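Local coordinates for protein SAM-dependent methyltransferase (Geobacter sulfurreducens, PDB 5BP7) that probably catalyses methyl transfer from S-adenosylmethionine, and is captured here with the by-product S-adenosyl-L-homocysteine bound, at residues A36-H40 and G69-M73; R62-G67 and A118-S123; I83-D89 and R110-G116. All blocks are in the same frame, centred on the assembly; numbering follows the deposited sequence.

In the fold
The three contacts meet at one bound S-adenosyl-L-homocysteine, which each of them touches. Interaction 1, between the loop 36-40 and the start of helix 72-81, lies about 16 Å from interaction 2 and 13 Å from interaction 3, centre to centre. The latter two, about 9 Å apart, share the parallel part of a mixed sheet, where strand 62-66 runs beside strand 84-89. Along the chain, interaction 1 closes before interaction 3 opens, its segments alternate with those of interaction 2, and interaction 3 is nested inside the loop that interaction 2 closes. The carboxylate is thus met by the loop 36-40, the ribose by the end of strand 84-89 and the adenine by the loop after strand 111-115, consistent with a Rossmann-like methyltransferase.

Interaction 1. Residues A36-H40 and G69-M73; sequences AHRIH and GSGEM. With SAH (S-adenosyl-L-homocysteine), chain D.
His40 and Ser70 make the direct hydrogen bond across this contact: His40 NE2 donates to Ser70 OG at 2.8 Å, almost straight (174°) and close to the ring plane. Both imidazole nitrogens are engaged, because ND1 meets Glu34, and this pair of bonds holds the ring in its rotation. Ser70 OG is itself bonded to Gln97. The backbone of the same histidine holds the ligand carboxylate, His40 N donating to SAH OXT at 2.8 Å. A water extends this polar network, 2.7 Å from Arg38 O and 2.8 Å from SAH OXT, and accepts weakly from the backbone N of Ser70 and of Glu72.

Residues 69-71 belong to the glycine-rich loop that joins the first strand to the following helix in class I methyltransferases. Gly71 occupies the N-cap of helix 72-81, while Gly69 CA comes to 3.5 Å from the ribose O3' of SAH.

Charge plays a looser part. The Arg38 guanidinium and Glu72 carboxylate are nearly parallel, 10° apart, yet Arg38 NE and Glu72 OE2 are separated by 4.4 Å with no N-H aimed at the oxygen; the salt bridge of OE2 is with Arg101. A bend at chi2 (69°) brings the Glu72 carboxylate beside the Arg38 methylenes. Among apolar contacts, Glu72 CG lies 3.9 Å from Ile39 CG1, the two side chains crossing at about a right angle, and Leu48 of helix 45-54 touches both.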
loop_
_atom_site.group_PDB
_atom_site.type_symbol
_atom_site.label_atom_id
_atom_site.label_comp_id
_atom_site.label_asym_id
_atom_site.label_seq_id
_atom_site.Cartn_x
_atom_site.Cartn_y
_atom_site.Cartn_z
ATOM N N ALA A 36 -10.050 9.397 -5.758
ATOM C CA ALA A 36 -10.823 8.414 -6.525
ATOM C C ALA A 36 -10.173 7.006 -6.570
ATOM O O ALA A 36 -10.643 6.150 -7.300
ATOM C CB ALA A 36 -11.083 8.937 -7.930
ATOM N N HIS A 37 -9.117 6.760 -5.795
ATOM C CA HIS A 37 -8.449 5.440 -5.768
ATOM C C HIS A 37 -9.061 4.507 -4.716
ATOM O O HIS A 37 -9.102 4.843 -3.548
ATOM C CB HIS A 37 -6.959 5.577 -5.424
ATOM C CG HIS A 37 -6.095 6.046 -6.560
ATOM N ND1 HIS A 37 -6.289 7.255 -7.203
ATOM C CD2 HIS A 37 -4.987 5.503 -7.112
ATOM C CE1 HIS A 37 -5.356 7.413 -8.129
ATOM N NE2 HIS A 37 -4.554 6.367 -8.089
ATOM N N ARG A 38 -9.500 3.334 -5.131
ATOM C CA ARG A 38 -9.791 2.274 -4.176
ATOM C C ARG A 38 -8.508 1.678 -3.603
ATOM O O ARG A 38 -8.451 1.335 -2.436
ATOM C CB ARG A 38 -10.609 1.158 -4.817
ATOM C CG ARG A 38 -12.046 1.551 -5.073
ATOM C CD ARG A 38 -12.749 0.442 -5.830
ATOM N NE ARG A 38 -14.157 0.770 -5.992
ATOM C CZ ARG A 38 -15.005 0.130 -6.785
ATOM N NH1 ARG A 38 -14.614 -0.898 -7.539
ATOM N NH2 ARG A 38 -16.263 0.510 -6.821
ATOM N N ILE A 39 -7.505 1.518 -4.467
ATOM C CA ILE A 39 -6.241 0.889 -4.117
ATOM C C ILE A 39 -5.172 1.948 -4.307
ATOM O O ILE A 39 -4.987 2.465 -5.407
ATOM C CB ILE A 39 -5.945 -0.356 -5.011
ATOM C CG1 ILE A 39 -7.039 -1.420 -4.824
ATOM C CG2 ILE A 39 -4.587 -0.957 -4.658
ATOM C CD1 ILE A 39 -7.041 -2.521 -5.878
ATOM N N HIS A 40 -4.446 2.238 -3.236
ATOM C CA HIS A 40 -3.399 3.272 -3.250
ATOM C C HIS A 40 -2.007 2.663 -3.456
ATOM O O HIS A 40 -1.066 2.930 -2.706
ATOM C CB HIS A 40 -3.462 4.059 -1.943
ATOM C CG HIS A 40 -4.781 4.698 -1.696
ATOM N ND1 HIS A 40 -5.072 5.977 -2.108
ATOM C CD2 HIS A 40 -5.901 4.230 -1.103
ATOM C CE1 HIS A 40 -6.311 6.280 -1.765
ATOM N NE2 HIS A 40 -6.838 5.235 -1.152
ATOM N N GLY A 69 -5.408 2.494 3.926
ATOM C CA GLY A 69 -5.868 3.256 2.762
ATOM C C GLY A 69 -7.362 3.469 2.787
ATOM O O GLY A 69 -7.912 3.879 3.822
ATOM N N SER A 70 -8.014 3.175 1.659
ATOM C CA SER A 70 -9.455 3.226 1.542
ATOM C C SER A 70 -10.075 1.846 1.795
ATOM O O SER A 70 -11.197 1.569 1.378
ATOM C CB SER A 70 -9.856 3.790 0.186
ATOM O OG SER A 70 -9.388 5.133 0.056
ATOM N N GLY A 71 -9.336 0.971 2.482
ATOM C CA GLY A 71 -9.874 -0.287 2.995
ATOM C C GLY A 71 -10.153 -1.391 2.001
ATOM O O GLY A 71 -10.772 -2.384 2.359
ATOM N N GLU A 72 -9.709 -1.250 0.753
ATOM C CA GLU A 72 -10.124 -2.197 -0.300
ATOM C C GLU A 72 -9.740 -3.659 -0.005
ATOM O O GLU A 72 -10.534 -4.580 -0.247
ATOM C CB GLU A 72 -9.567 -1.795 -1.648
ATOM C CG GLU A 72 -10.214 -2.536 -2.826
ATOM C CD GLU A 72 -11.667 -2.162 -3.091
ATOM O OE1 GLU A 72 -12.247 -1.304 -2.402
ATOM O OE2 GLU A 72 -12.246 -2.723 -4.030
HETATM N N MSE A 73 -8.541 -3.854 0.522
HETATM C CA MSE A 73 -8.049 -5.188 0.852
HETATM C C MSE A 73 -8.927 -5.842 1.875
HETATM O O MSE A 73 -9.416 -6.959 1.663
HETATM C CB MSE A 73 -6.607 -5.118 1.336
HETATM C CG MSE A 73 -5.973 -6.508 1.411
HETATM SE SE MSE A 73 -4.088 -6.311 1.985
HETATM C CE MSE A 73 -4.423 -6.190 3.911
HETATM N N SAH D . -2.306 -0.395 1.894
HETATM C CA SAH D . -3.194 0.674 1.297
HETATM C CB SAH D . -2.584 2.086 1.352
HETATM C CG SAH D . -1.165 2.304 0.824
HETATM S SD SAH D . -0.837 4.031 0.557
HETATM C C SAH D . -3.608 0.356 -0.113
HETATM O O SAH D . -3.112 -0.595 -0.725
HETATM O OXT SAH D . -4.465 1.039 -0.691
HETATM C "C5'" SAH D . -0.052 4.612 2.072
HETATM C "C4'" SAH D . -1.120 4.842 3.140
HETATM O "O4'" SAH D . -0.520 4.947 4.428
HETATM C "C3'" SAH D . -1.956 6.105 2.932
HETATM O "O3'" SAH D . -3.335 5.725 2.909
HETATM C "C2'" SAH D . -1.659 7.000 4.122
HETATM O "O2'" SAH D . -2.826 7.672 4.586
HETATM C "C1'" SAH D . -1.210 5.968 5.133
HETATM N N9 SAH D . -0.275 6.363 6.195
HETATM C C8 SAH D . 0.884 7.081 6.085
HETATM N N7 SAH D . 1.499 7.203 7.241
HETATM C C5 SAH D . 0.701 6.506 8.146
HETATM C C6 SAH D . 0.798 6.264 9.533
HETATM N N6 SAH D . 1.820 6.740 10.277
HETATM N N1 SAH D . -0.172 5.534 10.142
HETATM C C2 SAH D . -1.196 5.069 9.401
HETATM N N3 SAH D . -1.390 5.246 8.087
HETATM C C4 SAH D . -0.394 5.982 7.505
HETATM O O HOH W 1 -7.182 0.942 -0.031
#

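Interaction 2. Residues R62-G67 and A118-S123; sequences RVLDLG and ASGYVS. With SAH (S-adenosyl-L-homocysteine), chain D.
Leu66 and Leu64 are the bumps that strand 62-66 presents to the loop, which passes the strand in the opposite chain direction, with Ala118 at Leu66 and Ser123 at Leu64. At the end nearer the ligand the Ala118 methyl sits against the base of the Leu66 side chain, Ala118 CB 4.0 Å from Leu66 CB. The Tyr121 ring then spans the two leucines along one side, its CD1 4.0 Å from Leu66 CD2 and its CE1 4.0 Å from Leu64 CD1. With CG opposite the backbone N (chi1 -170°), the ring is carried from its loop to the leucine branches. The two methyls of Leu64 part company here: CD1 faces Tyr121, while CD2 packs 4.1 Å from Ser123 CB. Ile88 of the adjacent strand touches both leucines, Ala118 and Tyr121.

The strand is the first of the Rossmann-like methyltransferase sheet, and the loop connects its third and fourth strands. A type II turn shapes that loop: Tyr121 N bonds to Ala118 O at 3.0 Å, and Gly120 takes the positive phi expected of the third position. Both backbones also reach the ligand. Ala118 N donates to adenine N1 of SAH at 2.7 Å, nearly straight at 168°, and Gly67 O receives the amino N of SAH at 3.0 Å.

Beyond Leu64 the apolar row ends in polar groups. The extended Arg62 side chain reaches Ser123 edge-on, NH2 to OG at 2.9 Å, but an N-H...O angle of 130° makes this bond weak; Arg62 NE and Ser123 OG both also bond to the carbonyl of Asp125.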
loop_
_atom_site.group_PDB
_atom_site.type_symbol
_atom_site.label_atom_id
_atom_site.label_comp_id
_atom_site.label_asym_id
_atom_site.label_seq_id
_atom_site.Cartn_x
_atom_site.Cartn_y
_atom_site.Cartn_z
ATOM N N ARG A 62 -8.430 -13.331 11.383
ATOM C CA ARG A 62 -8.318 -11.923 11.698
ATOM C C ARG A 62 -7.161 -11.301 10.891
ATOM O O ARG A 62 -6.025 -11.807 10.919
ATOM C CB ARG A 62 -8.093 -11.717 13.213
ATOM C CG ARG A 62 -7.825 -10.263 13.574
ATOM C CD ARG A 62 -7.795 -9.947 15.049
ATOM N NE ARG A 62 -7.039 -8.734 15.351
ATOM C CZ ARG A 62 -7.471 -7.478 15.199
ATOM N NH1 ARG A 62 -8.688 -7.179 14.710
ATOM N NH2 ARG A 62 -6.659 -6.486 15.542
ATOM N N VAL A 63 -7.445 -10.185 10.234
ATOM C CA VAL A 63 -6.440 -9.436 9.490
ATOM C C VAL A 63 -6.238 -8.033 10.094
ATOM O O VAL A 63 -7.191 -7.258 10.201
ATOM C CB VAL A 63 -6.848 -9.271 7.988
ATOM C CG1 VAL A 63 -5.773 -8.503 7.207
ATOM C CG2 VAL A 63 -7.096 -10.616 7.332
ATOM N N LEU A 64 -5.012 -7.716 10.502
ATOM C CA LEU A 64 -4.634 -6.363 10.900
ATOM C C LEU A 64 -3.909 -5.725 9.733
ATOM O O LEU A 64 -2.935 -6.297 9.203
ATOM C CB LEU A 64 -3.698 -6.352 12.131
ATOM C CG LEU A 64 -3.115 -4.987 12.565
ATOM C CD1 LEU A 64 -4.207 -4.092 13.084
ATOM C CD2 LEU A 64 -2.046 -5.158 13.637
ATOM N N ASP A 65 -4.346 -4.530 9.360
ATOM C CA ASP A 65 -3.772 -3.804 8.219
ATOM C C ASP A 65 -3.342 -2.408 8.658
ATOM O O ASP A 65 -4.174 -1.576 8.976
ATOM C CB ASP A 65 -4.797 -3.734 7.076
ATOM C CG ASP A 65 -4.199 -3.238 5.753
ATOM O OD1 ASP A 65 -2.941 -3.230 5.586
ATOM O OD2 ASP A 65 -4.989 -2.859 4.842
ATOM N N LEU A 66 -2.030 -2.169 8.706
ATOM C CA LEU A 66 -1.485 -0.863 9.065
ATOM C C LEU A 66 -1.230 -0.034 7.816
ATOM O O LEU A 66 -0.500 -0.467 6.901
ATOM C CB LEU A 66 -0.183 -1.011 9.849
ATOM C CG LEU A 66 -0.224 -1.854 11.129
ATOM C CD1 LEU A 66 1.079 -1.694 11.881
ATOM C CD2 LEU A 66 -1.388 -1.473 12.027
ATOM N N GLY A 67 -1.812 1.158 7.792
ATOM C CA GLY A 67 -1.829 1.994 6.595
ATOM C C GLY A 67 -2.792 1.403 5.582
ATOM O O GLY A 67 -2.415 1.155 4.426
ATOM N N ALA A 118 -0.412 4.720 12.744
ATOM C CA ALA A 118 -0.130 3.307 13.024
ATOM C C ALA A 118 1.279 3.078 13.607
ATOM O O ALA A 118 1.662 1.924 13.822
ATOM C CB ALA A 118 -0.335 2.487 11.756
ATOM N N SER A 119 2.059 4.150 13.780
ATOM C CA SER A 119 3.419 4.055 14.300
ATOM C C SER A 119 3.397 3.444 15.670
ATOM O O SER A 119 2.672 3.899 16.524
ATOM C CB SER A 119 4.071 5.434 14.389
ATOM O OG SER A 119 4.262 5.944 13.083
ATOM N N GLY A 120 4.133 2.357 15.835
ATOM C CA GLY A 120 4.165 1.616 17.102
ATOM C C GLY A 120 2.896 0.875 17.477
ATOM O O GLY A 120 2.731 0.500 18.625
ATOM N N TYR A 121 1.990 0.684 16.525
ATOM C CA TYR A 121 0.720 0.065 16.816
ATOM C C TYR A 121 0.937 -1.432 16.981
ATOM O O TYR A 121 1.369 -2.104 16.058
ATOM C CB TYR A 121 -0.317 0.338 15.713
ATOM C CG TYR A 121 -1.735 -0.084 16.086
ATOM C CD1 TYR A 121 -2.170 -1.412 15.904
ATOM C CD2 TYR A 121 -2.659 0.850 16.601
ATOM C CE1 TYR A 121 -3.465 -1.799 16.248
ATOM C CE2 TYR A 121 -3.972 0.478 16.938
ATOM C CZ TYR A 121 -4.364 -0.851 16.773
ATOM O OH TYR A 121 -5.661 -1.219 17.089
ATOM N N VAL A 122 0.577 -1.940 18.150
ATOM C CA VAL A 122 0.559 -3.366 18.434
ATOM C C VAL A 122 -0.858 -3.743 18.910
ATOM O O VAL A 122 -1.395 -3.133 19.819
ATOM C CB VAL A 122 1.558 -3.740 19.535
ATOM C CG1 VAL A 122 1.518 -5.243 19.824
ATOM C CG2 VAL A 122 2.945 -3.316 19.122
ATOM N N SER A 123 -1.458 -4.740 18.267
ATOM C CA SER A 123 -2.790 -5.183 18.633
ATOM C C SER A 123 -2.670 -6.180 19.785
ATOM O O SER A 123 -1.846 -7.084 19.748
ATOM C CB SER A 123 -3.467 -5.837 17.441
ATOM O OG SER A 123 -4.824 -6.055 17.734
HETATM N N SAH D . -2.306 -0.395 1.894
HETATM C CA SAH D . -3.194 0.674 1.297
HETATM C CB SAH D . -2.584 2.086 1.352
HETATM C CG SAH D . -1.165 2.304 0.824
HETATM S SD SAH D . -0.837 4.031 0.557
HETATM C C SAH D . -3.608 0.356 -0.113
HETATM O O SAH D . -3.112 -0.595 -0.725
HETATM O OXT SAH D . -4.465 1.039 -0.691
HETATM C "C5'" SAH D . -0.052 4.612 2.072
HETATM C "C4'" SAH D . -1.120 4.842 3.140
HETATM O "O4'" SAH D . -0.520 4.947 4.428
HETATM C "C3'" SAH D . -1.956 6.105 2.932
HETATM O "O3'" SAH D . -3.335 5.725 2.909
HETATM C "C2'" SAH D . -1.659 7.000 4.122
HETATM O "O2'" SAH D . -2.826 7.672 4.586
HETATM C "C1'" SAH D . -1.210 5.968 5.133
HETATM N N9 SAH D . -0.275 6.363 6.195
HETATM C C8 SAH D . 0.884 7.081 6.085
HETATM N N7 SAH D . 1.499 7.203 7.241
HETATM C C5 SAH D . 0.701 6.506 8.146
HETATM C C6 SAH D . 0.798 6.264 9.533
HETATM N N6 SAH D . 1.820 6.740 10.277
HETATM N N1 SAH D . -0.172 5.534 10.142
HETATM C C2 SAH D . -1.196 5.069 9.401
HETATM N N3 SAH D . -1.390 5.246 8.087
HETATM C C4 SAH D . -0.394 5.982 7.505
#

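Interaction 3. Residues I83-D89 and R110-G116; sequences IIGTGID and RVTFIHG. With SAH (S-adenosyl-L-homocysteine), chain D.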
loop_
_atom_site.group_PDB
_atom_site.type_symbol
_atom_site.label_atom_id
_atom_site.label_comp_id
_atom_site.label_asym_id
_atom_site.label_seq_id
_atom_site.Cartn_x
_atom_site.Cartn_y
_atom_site.Cartn_z
ATOM N N ILE A 83 -13.130 -13.015 6.142
ATOM C CA ILE A 83 -12.183 -12.560 7.171
ATOM C C ILE A 83 -12.836 -11.481 8.015
ATOM O O ILE A 83 -13.858 -10.914 7.646
ATOM C CB ILE A 83 -10.820 -12.066 6.603
ATOM C CG1 ILE A 83 -10.958 -10.837 5.682
ATOM C CG2 ILE A 83 -10.114 -13.207 5.896
ATOM C CD1 ILE A 83 -10.724 -9.506 6.356
ATOM N N ILE A 84 -12.238 -11.240 9.173
ATOM C CA ILE A 84 -12.590 -10.097 10.013
ATOM C C ILE A 84 -11.304 -9.299 10.182
ATOM O O ILE A 84 -10.217 -9.827 9.937
ATOM C CB ILE A 84 -13.173 -10.511 11.407
ATOM C CG1 ILE A 84 -12.184 -11.364 12.214
ATOM C CG2 ILE A 84 -14.487 -11.247 11.231
ATOM C CD1 ILE A 84 -12.581 -11.628 13.659
ATOM N N GLY A 85 -11.412 -8.073 10.669
ATOM C CA GLY A 85 -10.224 -7.328 10.995
ATOM C C GLY A 85 -10.353 -5.837 11.169
ATOM O O GLY A 85 -11.460 -5.273 11.203
ATOM N N THR A 86 -9.171 -5.213 11.239
ATOM C CA THR A 86 -9.000 -3.813 11.598
ATOM C C THR A 86 -7.997 -3.164 10.666
ATOM O O THR A 86 -6.891 -3.682 10.487
ATOM C CB THR A 86 -8.461 -3.687 13.035
ATOM O OG1 THR A 86 -9.333 -4.400 13.915
ATOM C CG2 THR A 86 -8.409 -2.232 13.471
ATOM N N GLY A 87 -8.374 -2.024 10.118
ATOM C CA GLY A 87 -7.487 -1.217 9.300
ATOM C C GLY A 87 -7.227 0.137 9.949
ATOM O O GLY A 87 -8.171 0.827 10.314
ATOM N N ILE A 88 -5.955 0.524 10.087
ATOM C CA ILE A 88 -5.602 1.820 10.663
ATOM C C ILE A 88 -4.973 2.665 9.591
ATOM O O ILE A 88 -4.017 2.234 8.934
ATOM C CB ILE A 88 -4.651 1.701 11.855
ATOM C CG1 ILE A 88 -5.370 0.963 12.983
ATOM C CG2 ILE A 88 -4.248 3.078 12.384
ATOM C CD1 ILE A 88 -4.566 -0.175 13.532
ATOM N N ASP A 89 -5.490 3.885 9.453
ATOM C CA ASP A 89 -4.997 4.811 8.450
ATOM C C ASP A 89 -5.070 6.265 8.902
ATOM O O ASP A 89 -6.030 6.685 9.523
ATOM C CB ASP A 89 -5.716 4.635 7.117
ATOM C CG ASP A 89 -4.899 5.196 5.952
ATOM O OD1 ASP A 89 -4.981 6.419 5.673
ATOM O OD2 ASP A 89 -4.151 4.409 5.314
ATOM N N ARG A 110 -17.905 -6.934 9.881
ATOM C CA ARG A 110 -16.728 -7.800 9.841
ATOM C C ARG A 110 -15.405 -7.053 9.923
ATOM O O ARG A 110 -14.437 -7.555 10.500
ATOM C CB ARG A 110 -16.781 -8.656 8.575
ATOM C CG ARG A 110 -17.927 -9.641 8.602
ATOM C CD ARG A 110 -17.792 -10.668 7.505
ATOM N NE ARG A 110 -16.923 -11.759 7.963
ATOM C CZ ARG A 110 -17.280 -12.641 8.906
ATOM N NH1 ARG A 110 -18.475 -12.582 9.492
ATOM N NH2 ARG A 110 -16.438 -13.590 9.278
ATOM N N VAL A 111 -15.342 -5.866 9.331
ATOM C CA VAL A 111 -14.098 -5.085 9.330
ATOM C C VAL A 111 -14.326 -3.678 9.891
ATOM O O VAL A 111 -15.338 -3.054 9.626
ATOM C CB VAL A 111 -13.430 -5.009 7.933
ATOM C CG1 VAL A 111 -12.930 -6.376 7.508
ATOM C CG2 VAL A 111 -14.379 -4.412 6.880
ATOM N N THR A 112 -13.376 -3.224 10.693
ATOM C CA THR A 112 -13.429 -1.943 11.377
ATOM C C THR A 112 -12.297 -1.064 10.879
ATOM O O THR A 112 -11.187 -1.546 10.651
ATOM C CB THR A 112 -13.243 -2.133 12.897
ATOM O OG1 THR A 112 -14.313 -2.934 13.385
ATOM C CG2 THR A 112 -13.270 -0.811 13.649
ATOM N N PHE A 113 -12.560 0.235 10.796
ATOM C CA PHE A 113 -11.553 1.188 10.344
ATOM C C PHE A 113 -11.367 2.313 11.346
ATOM O O PHE A 113 -12.330 2.947 11.755
ATOM C CB PHE A 113 -11.914 1.715 8.962
ATOM C CG PHE A 113 -11.934 0.643 7.920
ATOM C CD1 PHE A 113 -10.742 0.129 7.416
ATOM C CD2 PHE A 113 -13.134 0.104 7.479
ATOM C CE1 PHE A 113 -10.745 -0.894 6.479
ATOM C CE2 PHE A 113 -13.141 -0.924 6.541
ATOM C CZ PHE A 113 -11.944 -1.413 6.029
ATOM N N ILE A 114 -10.118 2.540 11.739
ATOM C CA ILE A 114 -9.782 3.540 12.729
ATOM C C ILE A 114 -8.953 4.601 12.047
ATOM O O ILE A 114 -7.960 4.286 11.395
ATOM C CB ILE A 114 -8.952 2.939 13.885
ATOM C CG1 ILE A 114 -9.778 1.901 14.633
ATOM C CG2 ILE A 114 -8.507 4.023 14.876
ATOM C CD1 ILE A 114 -8.926 0.980 15.478
ATOM N N HIS A 115 -9.321 5.858 12.268
ATOM C CA HIS A 115 -8.499 6.963 11.830
ATOM C C HIS A 115 -7.371 7.223 12.839
ATOM O O HIS A 115 -7.619 7.626 13.963
ATOM C CB HIS A 115 -9.322 8.220 11.655
ATOM C CG HIS A 115 -8.492 9.416 11.356
ATOM N ND1 HIS A 115 -8.598 10.585 12.068
ATOM C CD2 HIS A 115 -7.497 9.605 10.465
ATOM C CE1 HIS A 115 -7.721 11.456 11.609
ATOM N NE2 HIS A 115 -7.041 10.886 10.635
ATOM N N GLY A 116 -6.131 6.984 12.435
ATOM C CA GLY A 116 -5.011 7.102 13.362
ATOM C C GLY A 116 -3.636 6.870 12.765
ATOM O O GLY A 116 -3.489 6.436 11.624
HETATM N N SAH D . -2.306 -0.395 1.894
HETATM C CA SAH D . -3.194 0.674 1.297
HETATM C CB SAH D . -2.584 2.086 1.352
HETATM C CG SAH D . -1.165 2.304 0.824
HETATM S SD SAH D . -0.837 4.031 0.557
HETATM C C SAH D . -3.608 0.356 -0.113
HETATM O O SAH D . -3.112 -0.595 -0.725
HETATM O OXT SAH D . -4.465 1.039 -0.691
HETATM C "C5'" SAH D . -0.052 4.612 2.072
HETATM C "C4'" SAH D . -1.120 4.842 3.140
HETATM O "O4'" SAH D . -0.520 4.947 4.428
HETATM C "C3'" SAH D . -1.956 6.105 2.932
HETATM O "O3'" SAH D . -3.335 5.725 2.909
HETATM C "C2'" SAH D . -1.659 7.000 4.122
HETATM O "O2'" SAH D . -2.826 7.672 4.586
HETATM C "C1'" SAH D . -1.210 5.968 5.133
HETATM N N9 SAH D . -0.275 6.363 6.195
HETATM C C8 SAH D . 0.884 7.081 6.085
HETATM N N7 SAH D . 1.499 7.203 7.241
HETATM C C5 SAH D . 0.701 6.506 8.146
HETATM C C6 SAH D . 0.798 6.264 9.533
HETATM N N6 SAH D . 1.820 6.740 10.277
HETATM N N1 SAH D . -0.172 5.534 10.142
HETATM C C2 SAH D . -1.196 5.069 9.401
HETATM N N3 SAH D . -1.390 5.246 8.087
HETATM C C4 SAH D . -0.394 5.982 7.505
#
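The Arg110 guanidinium carries Ile84 on one face, the CG2 methyl lying 3.5 Å above the plane and toward the rim near NH2. Its NE donates to Ile83 O at 3.2 Å, approaching from above the carbonyl plane, while NH2 is held by the backbone O of Gly82. At the far end of the pair, the His115 ring is turned edge-on to the partner strand, CD2 standing 3.4 Å from Asp89 O, with NE2 hydrogen-bonded to the backbone O of Met90. The Phe113 ring comes close to the backbone of Gly87: its CD1 is 4.0 Å from Gly87 CA, which has no side chain to intervene, and Leu74 and Ala98 of flanking helices also touch the ring.

Between these ends the two strands run parallel, 16° apart, in regular register. Gly85, Gly87 and Asp89 each give an N-H and a carbonyl to the neighbour, as in Thr112 N to Gly85 O at 2.9 Å. The last of these bonds, Gly116 N to Asp89 O, departs from the pattern, the donor rising 54° out of the carbonyl plane as the strand ends. Thr86, Ile88, Thr112 and Ile114 share one face of the sheet, where Thr86 CG2 meets Ile114 CD1 at 3.8 Å.

Asp89 ends its strand at the ligand. With CG trans to the backbone N (chi1 -159°), the carboxylate takes both ribose hydroxyls of SAH, O2' on OD1 at 2.7 Å and O3' on OD2 at 2.9 Å; the backbone N-H groups of Ser91 and Gly69 hold the same oxygens, probably fixing its rotation. Helix 92-104 links the strands as a beta-alpha-beta unit, and an acidic residue ending the second strand to bind the ribose is a hallmark of Rossmann-like class I methyltransferases.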